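Local coordinates for flavodoxin, WrbA-like protein (Agrobacterium tumefaciens, PDB 3D7N) that probably binds FMN and, as a WrbA-like flavodoxin, transfers electrons, consistent with NAD(P)H:quinone dehydrogenase activity, at residues A[6-10]-A[184-188]; A[89-95]-A[121-126]. All coordinates share one frame; numbering follows the deposited sequence.

Contact 1: residues A[6-10]-A[184-188]; sequences SSNTV and ARQHK
Ser7 and Ala184 meet where the two ends of a flavodoxin-like alpha/beta fold come together: residues 6-10 lead into the first strand, 9-13, and residues 184-188 finish the last helix, 167-186, which packs on the sheet. Ser7 sends its CB toward the helix, and its methylene comes to 4.0 Å from the Ala184 CB. Both groups are small, which lets the incoming chain run close beside the helix, with the CA atoms of Ser7 and Arg185 5.0 Å apart. Ala184 also packs on Ala57 of strand 57-65. The hydroxyl of Ser7 lies between the backbone N and the carbonyl carbon of its own residue (chi1 78°), which turns it to the helix, where it makes a weak hydrogen bond to Ala181 O, one turn back from Ala184.

Arg185 leaves the helix alongside this chain rather than pointing straight at it. Its CG packs 3.6 Å from the Ser7 N, its CD lies 3.4 Å from Ser6 OG, and the bend at chi3 (-73°) turns the guanidinium so that both serine hydroxyls lie oblique to it. NH1 stays 3.6 Å from Ser7 OG, a near approach without a clear hydrogen bond. The aliphatic part of the long side chain does most of the touching, while its charged end sits at the surface among small polar groups.

Lys188 reaches the same chain by a different route. Extended beyond CG, it stretches from the chain's last modelled residue across to the N-terminal segment, a reach that suits a long, flexible lysine, and brings its ammonium also into a long, weak ion pair with Asp56. At its tip, NZ is 3.0 Å from Ser6 O, but the angle is too poor for a hydrogen bond.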
loop_
_atom_site.group_PDB
_atom_site.type_symbol
_atom_site.label_atom_id
_atom_site.label_comp_id
_atom_site.label_asym_id
_atom_site.label_seq_id
_atom_site.Cartn_x
_atom_site.Cartn_y
_atom_site.Cartn_z
ATOM N N SER A 6 1.282 -30.061 -19.709
ATOM C CA SER A 6 1.200 -29.826 -18.218
ATOM C C SER A 6 2.298 -28.811 -17.791
ATOM O O SER A 6 3.439 -28.833 -18.316
ATOM C CB SER A 6 1.323 -31.158 -17.426
ATOM O OG SER A 6 0.902 -31.009 -16.068
ATOM N N SER A 7 1.949 -27.973 -16.816
ATOM C CA SER A 7 2.554 -26.632 -16.642
ATOM C C SER A 7 3.994 -26.588 -16.143
ATOM O O SER A 7 4.432 -27.437 -15.373
ATOM C CB SER A 7 1.685 -25.777 -15.696
ATOM O OG SER A 7 1.869 -26.127 -14.325
ATOM N N ASN A 8 4.707 -25.565 -16.600
ATOM C CA ASN A 8 6.053 -25.270 -16.154
ATOM C C ASN A 8 5.994 -24.022 -15.277
ATOM O O ASN A 8 5.658 -22.953 -15.732
ATOM C CB ASN A 8 7.004 -25.080 -17.366
ATOM C CG ASN A 8 8.412 -24.549 -16.950
ATOM O OD1 ASN A 8 8.997 -25.011 -15.937
ATOM N ND2 ASN A 8 8.955 -23.576 -17.726
ATOM N N THR A 9 6.274 -24.207 -13.999
ATOM C CA THR A 9 6.315 -23.157 -13.002
ATOM C C THR A 9 7.759 -22.928 -12.610
ATOM O O THR A 9 8.512 -23.859 -12.470
ATOM C CB THR A 9 5.481 -23.533 -11.783
ATOM O OG1 THR A 9 4.161 -23.824 -12.233
ATOM C CG2 THR A 9 5.415 -22.351 -10.718
ATOM N N VAL A 10 8.156 -21.672 -12.475
ATOM C CA VAL A 10 9.479 -21.336 -11.983
ATOM C C VAL A 10 9.360 -20.582 -10.677
ATOM O O VAL A 10 8.565 -19.645 -10.576
ATOM C CB VAL A 10 10.232 -20.469 -13.016
ATOM C CG1 VAL A 10 11.414 -19.736 -12.365
ATOM C CG2 VAL A 10 10.683 -21.337 -14.208
ATOM N N ALA A 184 -1.974 -22.402 -13.590
ATOM C CA ALA A 184 -1.130 -22.269 -14.738
ATOM C C ALA A 184 -1.440 -23.332 -15.773
ATOM O O ALA A 184 -1.290 -23.116 -16.941
ATOM C CB ALA A 184 0.293 -22.335 -14.331
ATOM N N ARG A 185 -1.867 -24.489 -15.323
ATOM C CA ARG A 185 -2.308 -25.554 -16.218
ATOM C C ARG A 185 -3.588 -25.181 -16.940
ATOM O O ARG A 185 -3.710 -25.363 -18.147
ATOM C CB ARG A 185 -2.533 -26.867 -15.460
ATOM C CG ARG A 185 -1.321 -27.776 -15.444
ATOM C CD ARG A 185 -1.663 -29.157 -14.909
ATOM N NE ARG A 185 -1.867 -29.119 -13.459
ATOM C CZ ARG A 185 -0.899 -29.079 -12.539
ATOM N NH1 ARG A 185 0.395 -29.059 -12.877
ATOM N NH2 ARG A 185 -1.236 -29.042 -11.251
ATOM N N GLN A 186 -4.531 -24.628 -16.193
ATOM C CA GLN A 186 -5.831 -24.290 -16.740
ATOM C C GLN A 186 -5.762 -23.135 -17.727
ATOM O O GLN A 186 -6.672 -22.899 -18.499
ATOM C CB GLN A 186 -6.765 -23.907 -15.606
ATOM C CG GLN A 186 -8.220 -23.923 -16.022
ATOM C CD GLN A 186 -9.144 -23.662 -14.856
ATOM O OE1 GLN A 186 -8.682 -23.288 -13.741
ATOM N NE2 GLN A 186 -10.466 -23.843 -15.090
ATOM N N HIS A 187 -4.648 -22.441 -17.716
ATOM C CA HIS A 187 -4.624 -21.075 -18.143
ATOM C C HIS A 187 -3.257 -20.805 -18.777
ATOM O O HIS A 187 -2.537 -19.877 -18.381
ATOM C CB HIS A 187 -4.878 -20.196 -16.898
ATOM C CG HIS A 187 -5.225 -18.801 -17.233
ATOM N ND1 HIS A 187 -4.303 -17.936 -17.788
ATOM C CD2 HIS A 187 -6.394 -18.127 -17.165
ATOM C CE1 HIS A 187 -4.884 -16.777 -18.037
ATOM N NE2 HIS A 187 -6.156 -16.868 -17.673
ATOM N N LYS A 188 -2.934 -21.625 -19.783
ATOM C CA LYS A 188 -1.545 -21.887 -20.191
ATOM C C LYS A 188 -1.105 -21.096 -21.442
ATOM O O LYS A 188 -1.926 -20.729 -22.304
ATOM C CB LYS A 188 -1.380 -23.413 -20.393
ATOM C CG LYS A 188 -0.032 -23.872 -20.943
ATOM C CD LYS A 188 0.259 -25.350 -20.625
ATOM C CE LYS A 188 1.687 -25.761 -21.115
ATOM N NZ LYS A 188 2.305 -26.878 -20.320
#

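Contact 2: residues A[89-95]-A[121-126]; sequences WQDKVFG and HGGLWV
His121 lays one ring face against Trp89 in an offset stack: Trp89 CE3 sits over the centre of the imidazole, the ring centroids are 4.5 Å apart and the planes are inclined by 28°. At the imidazole edge, in its plane, a water lies 2.7 Å from ND1 and accepts a hydrogen bond from Trp89 N, while NE2 is hydrogen-bonded to Ser80 OG. Imidazole suits this place: it stacks and bonds at once. The Phe94 ring has Trp89 O in its plane at one edge, and its CD2 lies 3.7 Å from the Gly123 CA. Glycine fits there because Phe94 CD2 and Lys92 O lie where a side chain would project. Trp125, with CG anti to the backbone N (chi1 -176°), swings its indole back over strand 93-100, so that one face receives Phe94 O and the Gly95 CA, the latter in a CH-pi contact 3.9 Å from the six-membered ring's centroid.

These groups flank a parallel pairing within the beta-alpha-beta unit 93-100, 104-120, 124-126. Leu124 N donates to Lys92 O, Phe94 N to Leu124 O at 2.8 Å (175° at the hydrogen), and Val126 N to Phe94 O. Gly122, with positive phi, makes the Schellman motif that ends helix 104-120; its carbonyl accepts from Asp91 N at 2.8 Å, the donor standing above its plane. Arg179 of the second subunit hydrogen-bonds this carbonyl and forms a salt bridge with Asp91. The edge of this strand pair is thus tied to the second subunit, by one arginine and by an antiparallel ladder with Leu124, Trp125 and Val126.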
loop_
_atom_site.group_PDB
_atom_site.type_symbol
_atom_site.label_atom_id
_atom_site.label_comp_id
_atom_site.label_asym_id
_atom_site.label_seq_id
_atom_site.Cartn_x
_atom_site.Cartn_y
_atom_site.Cartn_z
ATOM N N TRP A 89 6.406 -11.464 -20.530
ATOM C CA TRP A 89 5.708 -12.163 -19.479
ATOM C C TRP A 89 4.216 -11.869 -19.458
ATOM O O TRP A 89 3.542 -12.225 -18.486
ATOM C CB TRP A 89 6.330 -11.856 -18.095
ATOM C CG TRP A 89 7.795 -12.221 -17.955
ATOM C CD1 TRP A 89 8.558 -12.884 -18.852
ATOM C CD2 TRP A 89 8.644 -11.969 -16.824
ATOM N NE1 TRP A 89 9.822 -13.029 -18.392
ATOM C CE2 TRP A 89 9.921 -12.477 -17.148
ATOM C CE3 TRP A 89 8.454 -11.366 -15.577
ATOM C CZ2 TRP A 89 11.007 -12.412 -16.263
ATOM C CZ3 TRP A 89 9.522 -11.287 -14.691
ATOM C CH2 TRP A 89 10.790 -11.806 -15.039
ATOM N N GLN A 90 3.697 -11.205 -20.485
ATOM C CA GLN A 90 2.261 -10.895 -20.561
ATOM C C GLN A 90 1.441 -12.195 -20.467
ATOM O O GLN A 90 1.783 -13.229 -21.057
ATOM C CB GLN A 90 1.923 -10.121 -21.871
ATOM C CG GLN A 90 0.592 -9.249 -21.861
ATOM C CD GLN A 90 0.793 -7.767 -21.368
ATOM O OE1 GLN A 90 -0.075 -6.879 -21.586
ATOM N NE2 GLN A 90 1.947 -7.498 -20.727
ATOM N N ASP A 91 0.383 -12.143 -19.678
ATOM C CA ASP A 91 -0.558 -13.250 -19.517
ATOM C C ASP A 91 -0.055 -14.495 -18.800
ATOM O O ASP A 91 -0.787 -15.477 -18.694
ATOM C CB ASP A 91 -1.197 -13.615 -20.853
ATOM C CG ASP A 91 -1.918 -12.462 -21.456
ATOM O OD1 ASP A 91 -2.302 -11.578 -20.685
ATOM O OD2 ASP A 91 -2.073 -12.405 -22.686
ATOM N N LYS A 92 1.158 -14.457 -18.277
ATOM C CA LYS A 92 1.646 -15.530 -17.431
ATOM C C LYS A 92 0.926 -15.494 -16.083
ATOM O O LYS A 92 0.417 -14.439 -15.654
ATOM C CB LYS A 92 3.182 -15.419 -17.258
ATOM C CG LYS A 92 3.998 -15.673 -18.561
ATOM C CD LYS A 92 5.481 -15.885 -18.255
ATOM C CE LYS A 92 6.403 -15.947 -19.493
ATOM N NZ LYS A 92 6.174 -17.099 -20.376
ATOM N N VAL A 93 0.910 -16.627 -15.402
ATOM C CA VAL A 93 0.322 -16.735 -14.063
ATOM C C VAL A 93 1.433 -16.441 -13.052
ATOM O O VAL A 93 2.516 -16.985 -13.174
ATOM C CB VAL A 93 -0.240 -18.157 -13.821
ATOM C CG1 VAL A 93 -0.648 -18.348 -12.372
ATOM C CG2 VAL A 93 -1.430 -18.467 -14.822
ATOM N N PHE A 94 1.176 -15.528 -12.104
ATOM C CA PHE A 94 2.119 -15.135 -11.068
ATOM C C PHE A 94 1.565 -15.461 -9.655
ATOM O O PHE A 94 0.330 -15.493 -9.431
ATOM C CB PHE A 94 2.396 -13.621 -11.154
ATOM C CG PHE A 94 3.250 -13.202 -12.314
ATOM C CD1 PHE A 94 4.628 -12.981 -12.148
ATOM C CD2 PHE A 94 2.702 -13.012 -13.560
ATOM C CE1 PHE A 94 5.433 -12.607 -13.251
ATOM C CE2 PHE A 94 3.495 -12.622 -14.653
ATOM C CZ PHE A 94 4.848 -12.446 -14.504
ATOM N N GLY A 95 2.495 -15.741 -8.737
ATOM C CA GLY A 95 2.251 -15.750 -7.310
ATOM C C GLY A 95 3.498 -15.234 -6.560
ATOM O O GLY A 95 4.501 -14.867 -7.172
ATOM N N HIS A 121 3.767 -6.482 -15.531
ATOM C CA HIS A 121 4.046 -7.457 -16.577
ATOM C C HIS A 121 2.805 -8.006 -17.258
ATOM O O HIS A 121 2.897 -8.860 -18.120
ATOM C CB HIS A 121 4.858 -8.614 -15.975
ATOM C CG HIS A 121 6.304 -8.289 -15.784
ATOM N ND1 HIS A 121 7.211 -8.339 -16.819
ATOM C CD2 HIS A 121 7.000 -7.892 -14.697
ATOM C CE1 HIS A 121 8.405 -7.994 -16.376
ATOM N NE2 HIS A 121 8.304 -7.713 -15.093
ATOM N N GLY A 122 1.643 -7.558 -16.836
ATOM C CA GLY A 122 0.377 -7.973 -17.434
ATOM C C GLY A 122 0.015 -9.417 -17.137
ATOM O O GLY A 122 -0.536 -10.107 -17.979
ATOM N N GLY A 123 0.344 -9.878 -15.942
ATOM C CA GLY A 123 0.090 -11.254 -15.532
ATOM C C GLY A 123 -1.165 -11.424 -14.725
ATOM O O GLY A 123 -1.827 -10.449 -14.413
ATOM N N LEU A 124 -1.491 -12.670 -14.379
ATOM C CA LEU A 124 -2.642 -12.936 -13.541
ATOM C C LEU A 124 -2.171 -13.327 -12.176
ATOM O O LEU A 124 -1.299 -14.154 -12.077
ATOM C CB LEU A 124 -3.455 -14.119 -14.027
ATOM C CG LEU A 124 -4.027 -14.099 -15.399
ATOM C CD1 LEU A 124 -5.078 -15.216 -15.240
ATOM C CD2 LEU A 124 -4.604 -12.724 -15.932
ATOM N N TRP A 125 -2.800 -12.812 -11.136
ATOM C CA TRP A 125 -2.310 -13.051 -9.804
ATOM C C TRP A 125 -3.131 -14.087 -9.090
ATOM O O TRP A 125 -4.357 -14.023 -9.052
ATOM C CB TRP A 125 -2.264 -11.757 -8.986
ATOM C CG TRP A 125 -1.664 -12.014 -7.629
ATOM C CD1 TRP A 125 -2.337 -12.353 -6.487
ATOM C CD2 TRP A 125 -0.285 -12.049 -7.302
ATOM N NE1 TRP A 125 -1.469 -12.602 -5.483
ATOM C CE2 TRP A 125 -0.193 -12.415 -5.944
ATOM C CE3 TRP A 125 0.887 -11.816 -8.023
ATOM C CZ2 TRP A 125 1.030 -12.499 -5.281
ATOM C CZ3 TRP A 125 2.097 -11.977 -7.404
ATOM C CH2 TRP A 125 2.171 -12.312 -6.047
ATOM N N VAL A 126 -2.440 -15.063 -8.537
ATOM C CA VAL A 126 -3.049 -16.175 -7.800
ATOM C C VAL A 126 -2.929 -15.893 -6.307
ATOM O O VAL A 126 -1.843 -15.811 -5.774
ATOM C CB VAL A 126 -2.333 -17.514 -8.099
ATOM C CG1 VAL A 126 -2.985 -18.651 -7.306
ATOM C CG2 VAL A 126 -2.322 -17.835 -9.620
HETATM O O HOH W 1 6.568 -8.749 -19.395
#

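Overall arrangement
From the N terminus, the chain enters strand 9-13 through residues 6-10, builds the sheet and its flanking helices, and returns at 184-188, so contact 1 closes a loop spanning nearly all of the modelled chain. Contact 2 is nested inside it, closing the much shorter beta-alpha-beta loop in which helix 104-120 joins 89-95 to 121-126. Both reach the same sheet, and their centres lie about 11 Å apart. They touch directly, as Ala184 and His187 pack on Val93 and His187 on Leu124, so the end of helix 167-186 and the residue after it join the lead-in to strand 9-13 with the 93-100/124-126 pair. Both contacts also touch the second subunit.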